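Local coordinates for periplasmic binding protein (Agrobacterium tumefaciens str. B6, PDB 5L9G) that binds the opine mannopine and, as the periplasmic receptor of an ABC transporter, probably delivers it for uptake into the bacterium, at residues E94-D99 / A265-L270; Q213-G218 / D236-A241. All coordinates share one frame; numbering follows the deposited sequence.

Interactions 1 and 2 lie on opposite sides of the chain's centre, with their own centres about 39 Å apart and their nearest atoms about 25 Å apart. Bound mannopine sits near neither: it is about 13 Å from the side chain of L270 in interaction 1 and about 11 Å from that of I215 in interaction 2. Both contacts are therefore packing at a distance from the ligand. A bound calcium ion comes closer to interaction 2, about 6 Å from the side chain of K216. Strand 240-256 relates the two, since it starts inside segment 236-241 and its far end leads into helix 263-273. Both segments of interaction 2 fall between those of interaction 1 in sequence.

Interaction 1 (E94-D99 / A265-L270); sequences EKLDPD and AAMRFL
L96 and D97 meet M267 where an irregular loop of the solute-binding protein fold meets one side of helix 263-273; the nearest CA atoms, those of L96 and M267, are 7.3 Å apart. At K95 the touch comes from the backbone, with O 3.8 Å from the methyl CE of M267. L96 does most of its touching with one delta branch. L96 CD2 rests 3.5 Å from M267 SD, and the same methyl reaches L270 CD2 at 3.9 Å, bridging residues that stand three positions apart on the helix. I256 of strand 240-256 touches both L96 and M267, which places the buried methionine between the strand and the loop. D97 contributes its amide and its carboxylate. The N-H points almost straight at the thioether, D97 N to M267 SD being 3.6 Å with an angle of 165° at the hydrogen, a weak hydrogen bond. M267 leaves the helix with CG opposite its own backbone N (chi1 -155°) and then bends at chi2 and chi3, which brings CE back beside the loop backbone. The D97 side chain crosses this bent chain at a slant: OD1 is 3.5 Å from M267 CE, while OD2 touches M267 CG at 3.3 Å.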
ATOM      1  N   GLU A  94     -11.634  15.079   6.359  1.00 61.77           N
ATOM      2  CA  GLU A  94     -11.787  15.995   7.484  1.00 63.68           C
ATOM      3  C   GLU A  94     -10.382  16.406   7.916  1.00 67.52           C
ATOM      4  O   GLU A  94      -9.465  15.577   7.846  1.00 64.42           O
ATOM      5  CB  GLU A  94     -12.440  15.293   8.681  1.00 64.49           C
ATOM      6  CG  GLU A  94     -13.952  15.196   8.624  1.00 78.26           C
ATOM      7  CD  GLU A  94     -14.767  16.466   8.807  1.00 92.51           C
ATOM      8  OE1 GLU A  94     -15.984  16.416   8.523  1.00 94.84           O
ATOM      9  OE2 GLU A  94     -14.206  17.501   9.237  1.00 77.43           O
ATOM     10  N   LYS A  95     -10.211  17.659   8.380  1.00 66.08           N
ATOM     11  CA  LYS A  95      -8.924  18.096   8.928  1.00 65.59           C
ATOM     12  C   LYS A  95      -8.856  17.488  10.335  1.00 70.48           C
ATOM     13  O   LYS A  95      -9.853  17.527  11.067  1.00 70.39           O
ATOM     14  CB  LYS A  95      -8.817  19.639   8.990  1.00 70.25           C
ATOM     15  CG  LYS A  95      -7.878  20.222   7.943  1.00 83.83           C
ATOM     16  CD  LYS A  95      -8.609  20.506   6.635  1.00 88.00           C
ATOM     17  CE  LYS A  95      -7.692  20.925   5.516  1.00 81.59           C
ATOM     18  NZ  LYS A  95      -8.343  20.728   4.196  1.00 82.32           N
ATOM     19  N   LEU A  96      -7.732  16.864  10.686  1.00 65.84           N
ATOM     20  CA  LEU A  96      -7.591  16.223  11.996  1.00 65.47           C
ATOM     21  C   LEU A  96      -7.263  17.227  13.102  1.00 74.07           C
ATOM     22  O   LEU A  96      -6.697  18.288  12.814  1.00 74.20           O
ATOM     23  CB  LEU A  96      -6.531  15.103  11.933  1.00 62.58           C
ATOM     24  CG  LEU A  96      -6.848  13.940  10.977  1.00 65.33           C
ATOM     25  CD1 LEU A  96      -5.681  12.989  10.865  1.00 63.71           C
ATOM     26  CD2 LEU A  96      -8.081  13.154  11.427  1.00 67.61           C
ATOM     27  N   ASP A  97      -7.613  16.890  14.369  1.00 73.67           N
ATOM     28  CA  ASP A  97      -7.329  17.715  15.552  1.00 77.00           C
ATOM     29  C   ASP A  97      -5.812  17.992  15.630  1.00 83.31           C
ATOM     30  O   ASP A  97      -5.028  17.145  15.181  1.00 78.94           O
ATOM     31  CB  ASP A  97      -7.842  17.050  16.842  1.00 79.09           C
ATOM     32  CG  ASP A  97      -9.350  17.129  17.068  1.00 89.35           C
ATOM     33  OD1 ASP A  97     -10.044  17.795  16.264  1.00 89.76           O
ATOM     34  OD2 ASP A  97      -9.836  16.523  18.050  1.00 95.39           O
ATOM     35  N   PRO A  98      -5.392  19.181  16.127  1.00 85.52           N
ATOM     36  CA  PRO A  98      -3.963  19.541  16.082  1.00 85.85           C
ATOM     37  C   PRO A  98      -2.948  18.527  16.621  1.00 88.49           C
ATOM     38  O   PRO A  98      -1.989  18.212  15.902  1.00 87.67           O
ATOM     39  CB  PRO A  98      -3.903  20.846  16.876  1.00 91.12           C
ATOM     40  CG  PRO A  98      -5.241  21.445  16.716  1.00 97.39           C
ATOM     41  CD  PRO A  98      -6.206  20.306  16.641  1.00 91.12           C
ATOM     42  N   ASP A  99      -3.116  18.043  17.867  1.00 84.00           N
ATOM     43  CA  ASP A  99      -2.118  17.145  18.449  1.00 81.57           C
ATOM     44  C   ASP A  99      -2.587  15.678  18.521  1.00 79.21           C
ATOM     45  O   ASP A  99      -2.362  15.008  19.532  1.00 78.51           O
ATOM     46  CB  ASP A  99      -1.641  17.679  19.824  1.00 86.50           C
ATOM     47  CG  ASP A  99      -0.853  18.990  19.787  1.00101.98           C
ATOM     48  OD1 ASP A  99      -0.105  19.216  18.803  1.00101.67           O
ATOM     49  OD2 ASP A  99      -0.946  19.767  20.763  1.00111.85           O
ATOM     50  N   ALA A 265     -16.133  10.912  17.819  1.00 65.61           N
ATOM     51  CA  ALA A 265     -15.759   9.605  18.371  1.00 63.46           C
ATOM     52  C   ALA A 265     -14.619   8.981  17.525  1.00 63.65           C
ATOM     53  O   ALA A 265     -13.678   8.389  18.074  1.00 61.51           O
ATOM     54  CB  ALA A 265     -16.968   8.680  18.393  1.00 64.08           C
ATOM     55  N   ALA A 266     -14.690   9.157  16.188  1.00 59.85           N
ATOM     56  CA  ALA A 266     -13.675   8.675  15.247  1.00 57.80           C
ATOM     57  C   ALA A 266     -12.309   9.329  15.524  1.00 59.93           C
ATOM     58  O   ALA A 266     -11.292   8.643  15.476  1.00 56.83           O
ATOM     59  CB  ALA A 266     -14.109   8.944  13.816  1.00 58.63           C
ATOM     60  N   MET A 267     -12.293  10.640  15.857  1.00 59.49           N
ATOM     61  CA  MET A 267     -11.073  11.379  16.194  1.00 59.54           C
ATOM     62  C   MET A 267     -10.394  10.752  17.434  1.00 63.34           C
ATOM     63  O   MET A 267      -9.187  10.492  17.399  1.00 62.38           O
ATOM     64  CB  MET A 267     -11.386  12.880  16.402  1.00 64.79           C
ATOM     65  CG  MET A 267     -10.211  13.787  16.162  1.00 68.32           C
ATOM     66  SD  MET A 267      -9.784  14.018  14.410  1.00 70.82           S
ATOM     67  CE  MET A 267     -10.945  15.269  13.956  1.00 70.69           C
ATOM     68  N   ARG A 268     -11.186  10.462  18.497  1.00 61.26           N
ATOM     69  CA  ARG A 268     -10.705   9.852  19.746  1.00 60.78           C
ATOM     70  C   ARG A 268     -10.153   8.456  19.461  1.00 60.17           C
ATOM     71  O   ARG A 268      -9.109   8.084  19.994  1.00 59.26           O
ATOM     72  CB  ARG A 268     -11.835   9.729  20.793  1.00 61.67           C
ATOM     73  CG  ARG A 268     -12.406  11.031  21.313  1.00 74.10           C
ATOM     74  CD  ARG A 268     -13.026  10.862  22.702  1.00 76.57           C
ATOM     75  NE  ARG A 268     -14.071   9.835  22.745  1.00 74.50           N
ATOM     76  CZ  ARG A 268     -14.063   8.778  23.556  1.00 87.93           C
ATOM     77  NH1 ARG A 268     -13.056   8.586  24.400  1.00 75.77           N
ATOM     78  NH2 ARG A 268     -15.068   7.912  23.538  1.00 76.72           N
ATOM     79  N   PHE A 269     -10.863   7.692  18.618  1.00 55.11           N
ATOM     80  CA  PHE A 269     -10.518   6.319  18.239  1.00 52.36           C
ATOM     81  C   PHE A 269      -9.184   6.290  17.480  1.00 54.23           C
ATOM     82  O   PHE A 269      -8.277   5.530  17.844  1.00 52.65           O
ATOM     83  CB  PHE A 269     -11.673   5.706  17.431  1.00 53.04           C
ATOM     84  CG  PHE A 269     -11.629   4.211  17.175  1.00 51.33           C
ATOM     85  CD1 PHE A 269     -10.948   3.353  18.040  1.00 53.26           C
ATOM     86  CD2 PHE A 269     -12.347   3.653  16.127  1.00 51.84           C
ATOM     87  CE1 PHE A 269     -10.949   1.962  17.826  1.00 51.92           C
ATOM     88  CE2 PHE A 269     -12.334   2.266  15.905  1.00 51.79           C
ATOM     89  CZ  PHE A 269     -11.633   1.433  16.754  1.00 48.79           C
ATOM     90  N   LEU A 270      -9.031   7.198  16.496  1.00 52.10           N
ATOM     91  CA  LEU A 270      -7.794   7.344  15.720  1.00 50.61           C
ATOM     92  C   LEU A 270      -6.611   7.753  16.608  1.00 54.02           C
ATOM     93  O   LEU A 270      -5.530   7.196  16.443  1.00 51.15           O
ATOM     94  CB  LEU A 270      -7.985   8.325  14.551  1.00 50.88           C
ATOM     95  CG  LEU A 270      -6.740   8.635  13.690  1.00 55.01           C
ATOM     96  CD1 LEU A 270      -6.092   7.368  13.148  1.00 53.42           C
ATOM     97  CD2 LEU A 270      -7.070   9.609  12.591  1.00 59.18           C
TER

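Interaction 2 (Q213-G218 / D236-A241); sequences QLIKDG and DGANFA
I215 meets the ring of F240 and the methyl of A238 with one branch, CG2, and the rest of its side chain adds little to this contact. From CB, the CG2 methyl projects on the side remote from the residue's own N, and CG1 takes the position beside that N (chi1 -66°). CG2 thereby lies over one face of F240, 3.6 Å from the ring centroid and 18° off the ring normal, a CH-pi contact displaced toward CG. The same methyl is 3.5 Å from A238 CB. CG1 only grazes the ring, 4.1 Å from F240 CE2. The tip methyl CD1 stands farther from the ring than CG1 does, and I215 also packs on V230 of helix 227-235.

The backbone beside this side chain also takes part: I215 O is 3.3 Å from F240 CE1, and water 1 donates a hydrogen bond to this oxygen while weakly accepting one from N239 N. The joined elements are the C-terminal turn of helix 208-216 and the entry to strand 240-256, within one lobe of the periplasmic binding protein fold. Two Schellman motifs flank the contact. One ends helix 208-216 at G218, whose positive phi accompanies G218 N bonding back to I215 O, and G218 CA lies at the edge of the F240 ring. The other ends helix 227-235 at G237. A233 of that helix touches I215, K216 and A238.

Nearer solvent, K216 bends at chi3 (-80°) and slants across D236, with K216 CD 3.9 Å from D236 CB. K216 NZ is 3.9 Å from D236 OD2, a long salt bridge, and water 2 completes the link by accepting from K216 NZ and donating to D236 OD2 at 2.8 Å.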
ATOM      1  N   GLN A 213      -4.268 -15.008  -3.215  1.00 27.54           N
ATOM      2  CA  GLN A 213      -4.901 -16.222  -3.735  1.00 27.32           C
ATOM      3  C   GLN A 213      -4.260 -16.660  -5.059  1.00 30.44           C
ATOM      4  O   GLN A 213      -4.004 -17.854  -5.250  1.00 29.83           O
ATOM      5  CB  GLN A 213      -6.438 -16.039  -3.882  1.00 28.67           C
ATOM      6  CG  GLN A 213      -7.206 -17.353  -4.048  1.00 29.42           C
ATOM      7  CD  GLN A 213      -6.940 -18.293  -2.896  1.00 36.86           C
ATOM      8  OE1 GLN A 213      -7.181 -17.972  -1.732  1.00 32.88           O
ATOM      9  NE2 GLN A 213      -6.455 -19.475  -3.186  1.00 31.35           N
ATOM     10  N   LEU A 214      -3.970 -15.694  -5.955  1.00 27.99           N
ATOM     11  CA  LEU A 214      -3.285 -15.983  -7.234  1.00 29.31           C
ATOM     12  C   LEU A 214      -1.948 -16.695  -6.948  1.00 30.57           C
ATOM     13  O   LEU A 214      -1.621 -17.668  -7.614  1.00 30.95           O
ATOM     14  CB  LEU A 214      -2.984 -14.685  -7.984  1.00 28.59           C
ATOM     15  CG  LEU A 214      -4.201 -14.005  -8.621  1.00 33.51           C
ATOM     16  CD1 LEU A 214      -3.792 -12.602  -9.119  1.00 35.37           C
ATOM     17  CD2 LEU A 214      -4.773 -14.842  -9.783  1.00 32.73           C
ATOM     18  N   ILE A 215      -1.227 -16.221  -5.925  1.00 26.37           N
ATOM     19  CA  ILE A 215       0.068 -16.758  -5.480  1.00 25.46           C
ATOM     20  C   ILE A 215      -0.115 -18.178  -4.909  1.00 28.35           C
ATOM     21  O   ILE A 215       0.548 -19.114  -5.345  1.00 27.76           O
ATOM     22  CB  ILE A 215       0.744 -15.783  -4.466  1.00 27.69           C
ATOM     23  CG1 ILE A 215       1.114 -14.458  -5.173  1.00 28.18           C
ATOM     24  CG2 ILE A 215       1.992 -16.447  -3.826  1.00 28.17           C
ATOM     25  CD1 ILE A 215       1.531 -13.313  -4.255  1.00 28.57           C
ATOM     26  N   LYS A 216      -1.066 -18.341  -3.989  1.00 27.41           N
ATOM     27  CA  LYS A 216      -1.346 -19.660  -3.402  1.00 27.84           C
ATOM     28  C   LYS A 216      -1.739 -20.694  -4.462  1.00 31.53           C
ATOM     29  O   LYS A 216      -1.301 -21.834  -4.389  1.00 32.23           O
ATOM     30  CB  LYS A 216      -2.435 -19.546  -2.332  1.00 29.35           C
ATOM     31  CG  LYS A 216      -1.964 -18.878  -1.028  1.00 30.00           C
ATOM     32  CD  LYS A 216      -3.110 -18.771  -0.020  1.00 34.01           C
ATOM     33  CE  LYS A 216      -4.033 -17.608  -0.309  1.00 47.71           C
ATOM     34  NZ  LYS A 216      -4.825 -17.198   0.885  1.00 62.32           N
ATOM     35  N   ASP A 217      -2.521 -20.297  -5.488  1.00 28.76           N
ATOM     36  CA  ASP A 217      -2.960 -21.236  -6.525  1.00 28.13           C
ATOM     37  C   ASP A 217      -1.920 -21.418  -7.649  1.00 31.54           C
ATOM     38  O   ASP A 217      -2.137 -22.243  -8.538  1.00 32.73           O
ATOM     39  CB  ASP A 217      -4.291 -20.753  -7.134  1.00 29.77           C
ATOM     40  CG  ASP A 217      -5.466 -20.863  -6.187  1.00 34.12           C
ATOM     41  OD1 ASP A 217      -5.558 -21.884  -5.465  1.00 33.74           O
ATOM     42  OD2 ASP A 217      -6.323 -19.976  -6.220  1.00 36.76           O
ATOM     43  N   GLY A 218      -0.838 -20.643  -7.603  1.00 29.25           N
ATOM     44  CA  GLY A 218       0.187 -20.645  -8.648  1.00 30.35           C
ATOM     45  C   GLY A 218      -0.385 -20.247 -10.001  1.00 34.85           C
ATOM     46  O   GLY A 218       0.059 -20.756 -11.038  1.00 34.27           O
ATOM     47  N   ASP A 236       1.179 -19.724   3.991  1.00 30.59           N
ATOM     48  CA  ASP A 236       0.049 -20.615   3.693  1.00 30.82           C
ATOM     49  C   ASP A 236       0.405 -21.753   2.714  1.00 35.37           C
ATOM     50  O   ASP A 236      -0.480 -22.523   2.309  1.00 36.20           O
ATOM     51  CB  ASP A 236      -1.159 -19.793   3.188  1.00 32.36           C
ATOM     52  CG  ASP A 236      -1.822 -18.962   4.264  1.00 44.30           C
ATOM     53  OD1 ASP A 236      -1.583 -19.239   5.471  1.00 43.16           O
ATOM     54  OD2 ASP A 236      -2.576 -18.040   3.910  1.00 44.87           O
ATOM     55  N   GLY A 237       1.686 -21.861   2.370  1.00 30.40           N
ATOM     56  CA  GLY A 237       2.200 -22.918   1.510  1.00 31.38           C
ATOM     57  C   GLY A 237       2.516 -22.565   0.067  1.00 33.59           C
ATOM     58  O   GLY A 237       2.932 -23.462  -0.672  1.00 33.12           O
ATOM     59  N   ALA A 238       2.357 -21.282  -0.365  1.00 28.91           N
ATOM     60  CA  ALA A 238       2.667 -20.923  -1.757  1.00 27.80           C
ATOM     61  C   ALA A 238       4.162 -21.130  -2.063  1.00 30.96           C
ATOM     62  O   ALA A 238       5.007 -20.766  -1.255  1.00 31.16           O
ATOM     63  CB  ALA A 238       2.278 -19.477  -2.035  1.00 27.44           C
ATOM     64  N   ASN A 239       4.465 -21.740  -3.218  1.00 30.17           N
ATOM     65  CA  ASN A 239       5.829 -22.012  -3.644  1.00 31.48           C
ATOM     66  C   ASN A 239       6.346 -20.815  -4.457  1.00 33.65           C
ATOM     67  O   ASN A 239       6.622 -20.926  -5.670  1.00 32.04           O
ATOM     68  CB  ASN A 239       5.911 -23.327  -4.455  1.00 36.69           C
ATOM     69  CG  ASN A 239       7.324 -23.773  -4.728  1.00 46.94           C
ATOM     70  OD1 ASN A 239       8.270 -23.331  -4.082  1.00 41.64           O
ATOM     71  ND2 ASN A 239       7.511 -24.612  -5.734  1.00 47.27           N
ATOM     72  N   PHE A 240       6.430 -19.654  -3.766  1.00 29.68           N
ATOM     73  CA  PHE A 240       6.894 -18.405  -4.332  1.00 28.18           C
ATOM     74  C   PHE A 240       8.059 -17.861  -3.556  1.00 32.59           C
ATOM     75  O   PHE A 240       8.292 -18.230  -2.396  1.00 32.07           O
ATOM     76  CB  PHE A 240       5.763 -17.357  -4.341  1.00 27.69           C
ATOM     77  CG  PHE A 240       4.879 -17.394  -5.568  1.00 27.98           C
ATOM     78  CD1 PHE A 240       4.167 -18.549  -5.904  1.00 28.56           C
ATOM     79  CD2 PHE A 240       4.723 -16.264  -6.365  1.00 28.97           C
ATOM     80  CE1 PHE A 240       3.334 -18.576  -7.033  1.00 30.76           C
ATOM     81  CE2 PHE A 240       3.885 -16.294  -7.494  1.00 31.76           C
ATOM     82  CZ  PHE A 240       3.187 -17.447  -7.813  1.00 30.13           C
ATOM     83  N   ALA A 241       8.791 -16.971  -4.201  1.00 29.17           N
ATOM     84  CA  ALA A 241       9.908 -16.265  -3.586  1.00 29.09           C
ATOM     85  C   ALA A 241       9.725 -14.814  -3.948  1.00 30.57           C
ATOM     86  O   ALA A 241       8.934 -14.494  -4.842  1.00 28.86           O
ATOM     87  CB  ALA A 241      11.239 -16.777  -4.114  1.00 30.19           C
TER
HETATM   88  O   HOH W   1       1.817 -21.570  -5.197  1.00 32.47           O
HETATM   89  O   HOH W   2      -2.596 -15.887   2.147  1.00 33.33           O